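Local coordinates for putative electron transport related protein (Corynebacterium diphtheriae, PDB 4PQ1), which probably acts as a thioredoxin-like thiol-disulfide oxidoreductase of the DsbF type, exchanging electrons through a redox-active cysteine pair, at residues Val24-Leu32 with Ser105-Gln116; Tyr42-Gly53 with Val125-His135. All coordinates share one frame; numbering follows the deposited sequence.

How the contacts relate
Both contacts involve the same central sheet of a thioredoxin-like fold, and their centres lie about 12 Å apart. Contact 2 is the buried antiparallel pairing of strands 46-52 and 127-131 in its middle; contact 1 lays residues 24-32 across the outer strand 105-107 and the loop and short helix that follow. They meet at several points: Ser105 OG and Trp52 NE1 are 2.9 Å apart, a probable hydrogen bond, Leu32 CD2 packs 3.5 Å from Trp52 CZ2, and Val24 N probably donates a hydrogen bond to His135 O (3.0 Å). The Cys56-Cys59 disulfide adjoins contact 2, where Trp52, Val125 and the cis-proline Pro126 touch Cys59.

Contact 1. Residues Val24-Leu32 with Ser105-Gln116; sequences VSEIRGEGL and SIYDPPFKTAAQ
Strand 28-30 crosses strand 105-107 at 67°, and the backbones are bridged once, at Gly31 and Ile106, where Tyr107 N donates to Glu30 O (2.7 Å) and Leu32 N to Ser105 O (2.9 Å). A second backbone link lies at the far end, where Ser25 N reaches Gln116 O at 3.3 Å; Ser25 OG adds a weak bond to the same oxygen. Between these anchors Ile27, Ile106 and Thr113 pack their methyl groups together. Ile27 divides its methyls among three partners: CG2 meets the tip of Ile106, 3.5 Å from its CD1 and roughly at a right angle to that side chain, while CD1 settles against Thr113 CG2 and, at 3.5 Å, Gln116 CB. Ile106 starts out away from residues 24-32, but its CD1 end returns to Ile27 and its CG2 lies beside Gly29 CA and Glu30 O. Tyr107 points toward them, with CG anti to its backbone N (chi1 -176°), which sets its ring between Leu32 and Glu30. Leu32 CD1 touches ring atom CD1 at 3.8 Å, and the extended Glu30 side chain runs alongside on the CD2 side, its carboxylate turned 48° from the ring plane. Pro109 CD lies over one ring face, offset toward the rim. Next to Thr113, Asp108 organises the turn into helix 113-116: OD1 takes Lys112 N on its syn lone pair, whereas OD2 is gripped twice by Thr113, through N and, from above the carboxylate plane, through OG1 (2.7 Å). Helix 89-98 packs on Leu32, and its Lys89 forms a salt bridge with Glu30. Strand 77-83 bonds to the Ile106 backbone, and the antiparallel pair 28-30/36-38 lies steeply against edge strand 105-107 at that single bridge, not as a regular continuation of the central mixed sheet.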
loop_
_atom_site.group_PDB
_atom_site.type_symbol
_atom_site.label_atom_id
_atom_site.label_comp_id
_atom_site.label_asym_id
_atom_site.label_seq_id
_atom_site.Cartn_x
_atom_site.Cartn_y
_atom_site.Cartn_z
ATOM N N VAL A 24 1.869 7.220 -10.131
ATOM C CA VAL A 24 1.340 7.955 -8.977
ATOM C C VAL A 24 2.229 9.159 -8.692
ATOM O O VAL A 24 3.391 9.180 -9.089
ATOM C CB VAL A 24 1.262 7.084 -7.682
ATOM C CG1 VAL A 24 0.015 6.199 -7.685
ATOM C CG2 VAL A 24 2.539 6.267 -7.514
ATOM N N SER A 25 1.690 10.147 -7.981
ATOM C CA SER A 25 2.477 11.305 -7.571
ATOM C C SER A 25 3.580 10.897 -6.607
ATOM O O SER A 25 3.747 9.713 -6.285
ATOM C CB SER A 25 1.598 12.371 -6.916
ATOM O OG SER A 25 0.457 12.666 -7.699
ATOM N N GLU A 26 4.330 11.890 -6.143
ATOM C CA GLU A 26 5.431 11.645 -5.229
ATOM C C GLU A 26 4.893 11.266 -3.859
ATOM O O GLU A 26 4.084 11.991 -3.273
ATOM C CB GLU A 26 6.328 12.875 -5.114
ATOM C CG GLU A 26 7.605 12.622 -4.328
ATOM C CD GLU A 26 8.120 13.866 -3.632
ATOM O OE1 GLU A 26 7.324 14.513 -2.916
ATOM O OE2 GLU A 26 9.313 14.195 -3.795
ATOM N N ILE A 27 5.330 10.115 -3.364
ATOM C CA ILE A 27 4.965 9.686 -2.028
ATOM C C ILE A 27 6.216 9.657 -1.165
ATOM O O ILE A 27 7.155 8.905 -1.437
ATOM C CB ILE A 27 4.293 8.299 -2.014
ATOM C CG1 ILE A 27 3.192 8.202 -3.070
ATOM C CG2 ILE A 27 3.712 8.011 -0.641
ATOM C CD1 ILE A 27 1.976 9.013 -2.749
ATOM N N ARG A 28 6.216 10.499 -0.135
ATOM C CA ARG A 28 7.280 10.577 0.857
ATOM C C ARG A 28 6.620 10.967 2.174
ATOM O O ARG A 28 5.539 11.563 2.153
ATOM C CB ARG A 28 8.348 11.595 0.439
ATOM C CG ARG A 28 9.731 11.344 1.032
ATOM C CD ARG A 28 10.851 11.835 0.094
ATOM N NE ARG A 28 12.180 11.436 0.576
ATOM C CZ ARG A 28 13.335 11.749 -0.013
ATOM N NH1 ARG A 28 13.350 12.462 -1.139
ATOM N NH2 ARG A 28 14.481 11.327 0.517
ATOM N N GLY A 29 7.238 10.625 3.306
ATOM C CA GLY A 29 6.690 11.008 4.603
ATOM C C GLY A 29 7.423 10.515 5.845
ATOM O O GLY A 29 8.412 9.779 5.764
ATOM N N GLU A 30 6.936 10.937 7.008
ATOM C CA GLU A 30 7.470 10.455 8.278
ATOM C C GLU A 30 7.248 8.945 8.361
ATOM O O GLU A 30 6.150 8.453 8.097
ATOM C CB GLU A 30 6.807 11.175 9.469
ATOM C CG GLU A 30 7.297 10.688 10.832
ATOM C CD GLU A 30 6.440 11.166 12.012
ATOM O OE1 GLU A 30 5.802 12.234 11.901
ATOM O OE2 GLU A 30 6.414 10.471 13.060
ATOM N N GLY A 31 8.285 8.202 8.720
ATOM C CA GLY A 31 8.133 6.769 8.855
ATOM C C GLY A 31 7.518 6.395 10.189
ATOM O O GLY A 31 7.459 7.209 11.105
ATOM N N LEU A 32 7.051 5.160 10.295
ATOM C CA LEU A 32 6.462 4.674 11.536
ATOM C C LEU A 32 7.545 4.094 12.424
ATOM O O LEU A 32 7.473 4.173 13.648
ATOM C CB LEU A 32 5.390 3.626 11.243
ATOM C CG LEU A 32 4.689 2.963 12.427
ATOM C CD1 LEU A 32 3.846 3.977 13.188
ATOM C CD2 LEU A 32 3.842 1.804 11.897
ATOM N N SER A 105 6.484 1.672 6.985
ATOM C CA SER A 105 5.189 2.326 6.851
ATOM C C SER A 105 5.373 3.829 6.902
ATOM O O SER A 105 6.190 4.336 7.667
ATOM C CB SER A 105 4.212 1.892 7.955
ATOM O OG SER A 105 3.591 0.650 7.663
ATOM N N ILE A 106 4.623 4.538 6.071
ATOM C CA ILE A 106 4.509 5.974 6.228
ATOM C C ILE A 106 3.495 6.275 7.322
ATOM O O ILE A 106 2.370 5.767 7.292
ATOM C CB ILE A 106 4.089 6.650 4.922
ATOM C CG1 ILE A 106 5.173 6.438 3.864
ATOM C CG2 ILE A 106 3.805 8.122 5.157
ATOM C CD1 ILE A 106 4.872 7.126 2.579
ATOM N N TYR A 107 3.886 7.084 8.301
ATOM C CA TYR A 107 2.944 7.470 9.347
ATOM C C TYR A 107 2.098 8.656 8.903
ATOM O O TYR A 107 2.568 9.794 8.852
ATOM C CB TYR A 107 3.684 7.784 10.651
ATOM C CG TYR A 107 2.758 8.104 11.797
ATOM C CD1 TYR A 107 1.928 7.132 12.333
ATOM C CD2 TYR A 107 2.713 9.386 12.345
ATOM C CE1 TYR A 107 1.074 7.423 13.384
ATOM C CE2 TYR A 107 1.870 9.681 13.380
ATOM C CZ TYR A 107 1.052 8.699 13.898
ATOM O OH TYR A 107 0.205 8.992 14.939
ATOM N N ASP A 108 0.831 8.394 8.604
ATOM C CA ASP A 108 -0.005 9.403 7.965
ATOM C C ASP A 108 -1.407 9.362 8.571
ATOM O O ASP A 108 -2.347 8.891 7.933
ATOM C CB ASP A 108 -0.008 9.158 6.424
ATOM C CG ASP A 108 -0.924 10.102 5.646
ATOM O OD1 ASP A 108 -1.361 11.152 6.172
ATOM O OD2 ASP A 108 -1.205 9.781 4.466
ATOM N N PRO A 109 -1.552 9.858 9.818
ATOM C CA PRO A 109 -2.848 9.720 10.508
ATOM C C PRO A 109 -4.062 10.232 9.709
ATOM O O PRO A 109 -5.106 9.580 9.771
ATOM C CB PRO A 109 -2.659 10.545 11.787
ATOM C CG PRO A 109 -1.185 10.531 12.028
ATOM C CD PRO A 109 -0.543 10.529 10.657
ATOM N N PRO A 110 -3.941 11.355 8.969
ATOM C CA PRO A 110 -5.183 11.784 8.316
ATOM C C PRO A 110 -5.277 11.333 6.852
ATOM O O PRO A 110 -6.169 11.768 6.128
ATOM C CB PRO A 110 -5.103 13.303 8.406
ATOM C CG PRO A 110 -3.637 13.585 8.285
ATOM C CD PRO A 110 -2.918 12.420 8.938
ATOM N N PHE A 111 -4.351 10.476 6.441
ATOM C CA PHE A 111 -4.367 9.858 5.128
ATOM C C PHE A 111 -4.289 10.908 4.005
ATOM O O PHE A 111 -5.016 10.847 3.021
ATOM C CB PHE A 111 -5.609 8.951 4.999
ATOM C CG PHE A 111 -5.499 7.910 3.900
ATOM C CD1 PHE A 111 -4.327 7.765 3.168
ATOM C CD2 PHE A 111 -6.538 7.021 3.661
ATOM C CE1 PHE A 111 -4.229 6.819 2.181
ATOM C CE2 PHE A 111 -6.430 6.049 2.674
ATOM C CZ PHE A 111 -5.283 5.953 1.934
ATOM N N LYS A 112 -3.374 11.858 4.170
ATOM C CA LYS A 112 -3.183 12.894 3.186
ATOM C C LYS A 112 -2.651 12.279 1.890
ATOM O O LYS A 112 -2.863 12.819 0.800
ATOM C CB LYS A 112 -2.235 13.977 3.714
ATOM C CG LYS A 112 -2.883 14.950 4.699
ATOM C CD LYS A 112 -1.856 15.907 5.293
ATOM C CE LYS A 112 -2.525 16.956 6.169
ATOM N NZ LYS A 112 -3.582 17.719 5.439
ATOM N N THR A 113 -1.984 11.133 2.024
ATOM C CA THR A 113 -1.422 10.391 0.892
ATOM C C THR A 113 -2.479 10.010 -0.141
ATOM O O THR A 113 -2.177 9.832 -1.325
ATOM C CB THR A 113 -0.721 9.103 1.371
ATOM O OG1 THR A 113 0.341 9.445 2.258
ATOM C CG2 THR A 113 -0.129 8.340 0.211
ATOM N N ALA A 114 -3.724 9.892 0.304
ATOM C CA ALA A 114 -4.806 9.510 -0.599
ATOM C C ALA A 114 -4.884 10.481 -1.770
ATOM O O ALA A 114 -5.218 10.091 -2.885
ATOM C CB ALA A 114 -6.137 9.458 0.145
ATOM N N ALA A 115 -4.551 11.741 -1.503
ATOM C CA ALA A 115 -4.632 12.807 -2.493
ATOM C C ALA A 115 -3.553 12.654 -3.560
ATOM O O ALA A 115 -3.754 13.028 -4.724
ATOM C CB ALA A 115 -4.519 14.157 -1.813
ATOM N N GLN A 116 -2.412 12.104 -3.155
ATOM C CA GLN A 116 -1.312 11.865 -4.072
ATOM C C GLN A 116 -1.469 10.548 -4.828
ATOM O O GLN A 116 -0.769 10.286 -5.810
ATOM C CB GLN A 116 0.004 11.885 -3.311
ATOM C CG GLN A 116 0.337 13.262 -2.780
ATOM C CD GLN A 116 0.859 13.229 -1.357
ATOM O OE1 GLN A 116 1.809 12.501 -1.043
ATOM N NE2 GLN A 116 0.245 14.025 -0.485
HETATM O O HOH W 1 8.690 2.607 8.861
#

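Contact 2. Residues Tyr42-Gly53 with Val125-His135; sequences YKDKIVVLNAWG and VPTTIVLDKQH
The imidazole of His135 meets the turn Tyr42-Lys45 with NE2, which donates to Tyr42 O (2.9 Å) and weakly to Lys45 O. Tyr42 O is reached from well above its carbonyl plane, and Lys45 N approaches it from the opposite face. With CG beside its backbone N (chi1 -70°), the ring also comes against Val47 CG2, 3.5 Å from NE2. Farther along, Leu131 CD1 touches Leu49 CD1 at 3.9 Å, while on the other sheet face Val48 CG1 packs against the Thr128 methyl. There Asn50 ND2 donates to Thr128 OG1 (3.0 Å), with the hydroxyl near the amide plane, and also to Glu62 OE1. The strand residues among them belong to the central antiparallel pair of the thioredoxin fold, joined by backbone bonds at Leu49-Ile129 and Val47-Leu131, the second pair with one weak bond; His135 lies in the turn after strand 127-131. The pair leads to cis Pro126, whose CB lies 3.4 Å from Ala51 O and which packs on Cys59; a cis-proline beside the CxxC disulfide is a hallmark of this fold. Beyond them, Leu150 of helix 147-156 backs Thr128 and Val130, and Arg21 and Arg136 form salt bridges with Asp132 OD2, while OD1 accepts from Gln134 N in an Asx turn.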
loop_
_atom_site.group_PDB
_atom_site.type_symbol
_atom_site.label_atom_id
_atom_site.label_comp_id
_atom_site.label_asym_id
_atom_site.label_seq_id
_atom_site.Cartn_x
_atom_site.Cartn_y
_atom_site.Cartn_z
ATOM N N TYR A 42 12.554 3.226 -4.020
ATOM C CA TYR A 42 12.301 1.953 -4.698
ATOM C C TYR A 42 12.036 2.141 -6.198
ATOM O O TYR A 42 11.263 1.395 -6.805
ATOM C CB TYR A 42 11.134 1.238 -4.034
ATOM C CG TYR A 42 11.233 1.300 -2.520
ATOM C CD1 TYR A 42 12.065 0.437 -1.825
ATOM C CD2 TYR A 42 10.516 2.249 -1.794
ATOM C CE1 TYR A 42 12.167 0.505 -0.426
ATOM C CE2 TYR A 42 10.611 2.324 -0.404
ATOM C CZ TYR A 42 11.438 1.452 0.275
ATOM O OH TYR A 42 11.536 1.531 1.654
ATOM N N LYS A 43 12.672 3.151 -6.779
ATOM C CA LYS A 43 12.576 3.396 -8.223
ATOM C C LYS A 43 12.911 2.133 -8.995
ATOM O O LYS A 43 13.848 1.423 -8.639
ATOM C CB LYS A 43 13.509 4.527 -8.643
ATOM C CG LYS A 43 13.399 4.909 -10.102
ATOM C CD LYS A 43 14.455 5.942 -10.476
ATOM C CE LYS A 43 14.310 6.401 -11.924
ATOM N NZ LYS A 43 13.070 7.191 -12.114
ATOM N N ASP A 44 12.118 1.849 -10.027
ATOM C CA ASP A 44 12.294 0.685 -10.900
ATOM C C ASP A 44 12.065 -0.632 -10.164
ATOM O O ASP A 44 12.374 -1.712 -10.675
ATOM C CB ASP A 44 13.682 0.718 -11.554
ATOM C CG ASP A 44 13.875 1.954 -12.420
ATOM O OD1 ASP A 44 13.030 2.175 -13.326
ATOM O OD2 ASP A 44 14.837 2.723 -12.171
ATOM N N LYS A 45 11.497 -0.537 -8.969
ATOM C CA LYS A 45 11.126 -1.725 -8.204
ATOM C C LYS A 45 9.606 -1.797 -8.017
ATOM O O LYS A 45 8.917 -0.770 -7.983
ATOM C CB LYS A 45 11.827 -1.722 -6.853
ATOM C CG LYS A 45 13.349 -1.696 -6.902
ATOM C CD LYS A 45 13.916 -3.072 -7.194
ATOM C CE LYS A 45 15.395 -3.142 -6.832
ATOM N NZ LYS A 45 16.053 -4.338 -7.440
ATOM N N ILE A 46 9.084 -3.012 -7.920
ATOM C CA ILE A 46 7.669 -3.207 -7.646
ATOM C C ILE A 46 7.345 -2.718 -6.224
ATOM O O ILE A 46 8.142 -2.898 -5.301
ATOM C CB ILE A 46 7.270 -4.683 -7.795
ATOM C CG1 ILE A 46 7.442 -5.142 -9.242
ATOM C CG2 ILE A 46 5.835 -4.909 -7.350
ATOM C CD1 ILE A 46 7.162 -6.619 -9.413
ATOM N N VAL A 47 6.199 -2.064 -6.062
ATOM C CA VAL A 47 5.828 -1.514 -4.774
ATOM C C VAL A 47 4.362 -1.793 -4.458
ATOM O O VAL A 47 3.458 -1.408 -5.222
ATOM C CB VAL A 47 6.081 0.001 -4.705
ATOM C CG1 VAL A 47 5.538 0.548 -3.403
ATOM C CG2 VAL A 47 7.582 0.310 -4.825
ATOM N N VAL A 48 4.130 -2.473 -3.333
ATOM C CA VAL A 48 2.770 -2.731 -2.884
ATOM C C VAL A 48 2.415 -1.802 -1.730
ATOM O O VAL A 48 2.949 -1.943 -0.623
ATOM C CB VAL A 48 2.582 -4.200 -2.449
ATOM C CG1 VAL A 48 1.153 -4.442 -2.006
ATOM C CG2 VAL A 48 2.939 -5.132 -3.591
ATOM N N LEU A 49 1.525 -0.847 -2.005
ATOM C CA LEU A 49 1.035 0.110 -0.996
ATOM C C LEU A 49 -0.181 -0.428 -0.274
ATOM O O LEU A 49 -1.125 -0.928 -0.903
ATOM C CB LEU A 49 0.653 1.445 -1.643
ATOM C CG LEU A 49 1.672 2.208 -2.462
ATOM C CD1 LEU A 49 0.938 3.284 -3.236
ATOM C CD2 LEU A 49 2.713 2.796 -1.529
ATOM N N ASN A 50 -0.178 -0.285 1.044
ATOM C CA ASN A 50 -1.266 -0.774 1.870
ATOM C C ASN A 50 -1.590 0.217 2.968
ATOM O O ASN A 50 -0.734 0.548 3.797
ATOM C CB ASN A 50 -0.910 -2.138 2.464
ATOM C CG ASN A 50 -1.957 -2.643 3.421
ATOM O OD1 ASN A 50 -1.751 -2.613 4.626
ATOM N ND2 ASN A 50 -3.095 -3.096 2.896
ATOM N N ALA A 51 -2.816 0.729 2.933
ATOM C CA ALA A 51 -3.317 1.612 3.981
ATOM C C ALA A 51 -3.911 0.769 5.101
ATOM O O ALA A 51 -4.754 -0.103 4.858
ATOM C CB ALA A 51 -4.349 2.570 3.432
ATOM N N TRP A 52 -3.464 1.027 6.325
ATOM C CA TRP A 52 -3.801 0.172 7.450
ATOM C C TRP A 52 -3.796 0.970 8.746
ATOM O O TRP A 52 -3.334 2.110 8.776
ATOM C CB TRP A 52 -2.802 -0.985 7.552
ATOM C CG TRP A 52 -1.416 -0.549 8.006
ATOM C CD1 TRP A 52 -0.408 -0.059 7.224
ATOM C CD2 TRP A 52 -0.904 -0.568 9.350
ATOM N NE1 TRP A 52 0.706 0.221 7.997
ATOM C CE2 TRP A 52 0.421 -0.083 9.306
ATOM C CE3 TRP A 52 -1.430 -0.967 10.580
ATOM C CZ2 TRP A 52 1.218 0.034 10.454
ATOM C CZ3 TRP A 52 -0.634 -0.849 11.726
ATOM C CH2 TRP A 52 0.677 -0.359 11.649
ATOM N N GLY A 53 -4.315 0.362 9.811
ATOM C CA GLY A 53 -4.235 0.923 11.153
ATOM C C GLY A 53 -4.408 -0.257 12.086
ATOM O O GLY A 53 -5.134 -1.191 11.747
ATOM N N VAL A 125 -10.360 1.393 4.381
ATOM C CA VAL A 125 -9.191 0.799 5.017
ATOM C C VAL A 125 -9.575 -0.609 5.453
ATOM O O VAL A 125 -10.563 -0.782 6.156
ATOM C CB VAL A 125 -8.702 1.613 6.245
ATOM C CG1 VAL A 125 -7.495 0.940 6.883
ATOM C CG2 VAL A 125 -8.343 3.007 5.843
ATOM N N PRO A 126 -8.797 -1.619 5.030
ATOM C CA PRO A 126 -7.571 -1.437 4.252
ATOM C C PRO A 126 -7.825 -1.203 2.753
ATOM O O PRO A 126 -8.917 -1.477 2.252
ATOM C CB PRO A 126 -6.834 -2.751 4.485
ATOM C CG PRO A 126 -7.935 -3.755 4.591
ATOM C CD PRO A 126 -9.089 -3.046 5.255
ATOM N N THR A 127 -6.827 -0.636 2.088
ATOM C CA THR A 127 -6.760 -0.526 0.626
ATOM C C THR A 127 -5.377 -0.997 0.236
ATOM O O THR A 127 -4.390 -0.678 0.918
ATOM C CB THR A 127 -6.989 0.916 0.112
ATOM O OG1 THR A 127 -8.368 1.275 0.282
ATOM C CG2 THR A 127 -6.591 1.072 -1.422
ATOM N N THR A 128 -5.299 -1.771 -0.839
ATOM C CA THR A 128 -4.005 -2.202 -1.334
ATOM C C THR A 128 -3.818 -1.812 -2.790
ATOM O O THR A 128 -4.666 -2.105 -3.638
ATOM C CB THR A 128 -3.815 -3.713 -1.193
ATOM O OG1 THR A 128 -3.866 -4.063 0.189
ATOM C CG2 THR A 128 -2.465 -4.121 -1.760
ATOM N N ILE A 129 -2.711 -1.141 -3.076
ATOM C CA ILE A 129 -2.404 -0.775 -4.453
ATOM C C ILE A 129 -1.094 -1.399 -4.907
ATOM O O ILE A 129 -0.047 -1.172 -4.299
ATOM C CB ILE A 129 -2.333 0.736 -4.627
ATOM C CG1 ILE A 129 -3.663 1.362 -4.198
ATOM C CG2 ILE A 129 -2.002 1.071 -6.092
ATOM C CD1 ILE A 129 -3.651 2.859 -4.164
ATOM N N VAL A 130 -1.159 -2.192 -5.974
ATOM C CA VAL A 130 0.054 -2.799 -6.516
ATOM C C VAL A 130 0.581 -1.907 -7.637
ATOM O O VAL A 130 -0.085 -1.739 -8.648
ATOM C CB VAL A 130 -0.192 -4.227 -7.055
ATOM C CG1 VAL A 130 1.110 -4.844 -7.501
ATOM C CG2 VAL A 130 -0.845 -5.115 -5.988
ATOM N N LEU A 131 1.751 -1.308 -7.429
ATOM C CA LEU A 131 2.380 -0.475 -8.442
ATOM C C LEU A 131 3.376 -1.299 -9.251
ATOM O O LEU A 131 4.036 -2.176 -8.685
ATOM C CB LEU A 131 3.096 0.710 -7.798
ATOM C CG LEU A 131 2.306 1.603 -6.857
ATOM C CD1 LEU A 131 3.234 2.682 -6.296
ATOM C CD2 LEU A 131 1.140 2.217 -7.578
ATOM N N ASP A 132 3.495 -1.030 -10.559
ATOM C CA ASP A 132 4.476 -1.756 -11.375
ATOM C C ASP A 132 5.816 -1.046 -11.262
ATOM O O ASP A 132 5.973 -0.172 -10.423
ATOM C CB ASP A 132 4.034 -1.896 -12.859
ATOM C CG ASP A 132 3.831 -0.556 -13.571
ATOM O OD1 ASP A 132 4.474 0.450 -13.198
ATOM O OD2 ASP A 132 3.020 -0.511 -14.530
ATOM N N LYS A 133 6.767 -1.377 -12.129
ATOM C CA LYS A 133 8.117 -0.839 -11.978
ATOM C C LYS A 133 8.186 0.657 -12.295
ATOM O O LYS A 133 9.166 1.328 -11.957
ATOM C CB LYS A 133 9.098 -1.609 -12.863
ATOM C CG LYS A 133 9.594 -2.914 -12.254
ATOM C CD LYS A 133 10.531 -3.610 -13.224
ATOM C CE LYS A 133 11.060 -4.904 -12.658
ATOM N NZ LYS A 133 12.137 -5.458 -13.531
ATOM N N GLN A 134 7.147 1.177 -12.943
ATOM C CA GLN A 134 7.091 2.603 -13.245
ATOM C C GLN A 134 6.223 3.285 -12.206
ATOM O O GLN A 134 5.878 4.463 -12.343
ATOM C CB GLN A 134 6.563 2.859 -14.663
ATOM C CG GLN A 134 7.451 2.282 -15.764
ATOM C CD GLN A 134 6.865 2.487 -17.140
ATOM O OE1 GLN A 134 6.553 3.614 -17.533
ATOM N NE2 GLN A 134 6.698 1.396 -17.880
ATOM N N HIS A 135 5.890 2.523 -11.161
ATOM C CA HIS A 135 5.095 3.000 -10.044
ATOM C C HIS A 135 3.752 3.499 -10.555
ATOM O O HIS A 135 3.297 4.583 -10.210
ATOM C CB HIS A 135 5.854 4.073 -9.250
ATOM C CG HIS A 135 7.026 3.530 -8.481
ATOM N ND1 HIS A 135 7.850 4.328 -7.711
ATOM C CD2 HIS A 135 7.503 2.265 -8.350
ATOM C CE1 HIS A 135 8.795 3.579 -7.157
ATOM N NE2 HIS A 135 8.607 2.324 -7.527
HETATM O O HOH W 2 10.821 1.492 -14.350
HETATM O O HOH W 3 10.294 3.534 -10.669
#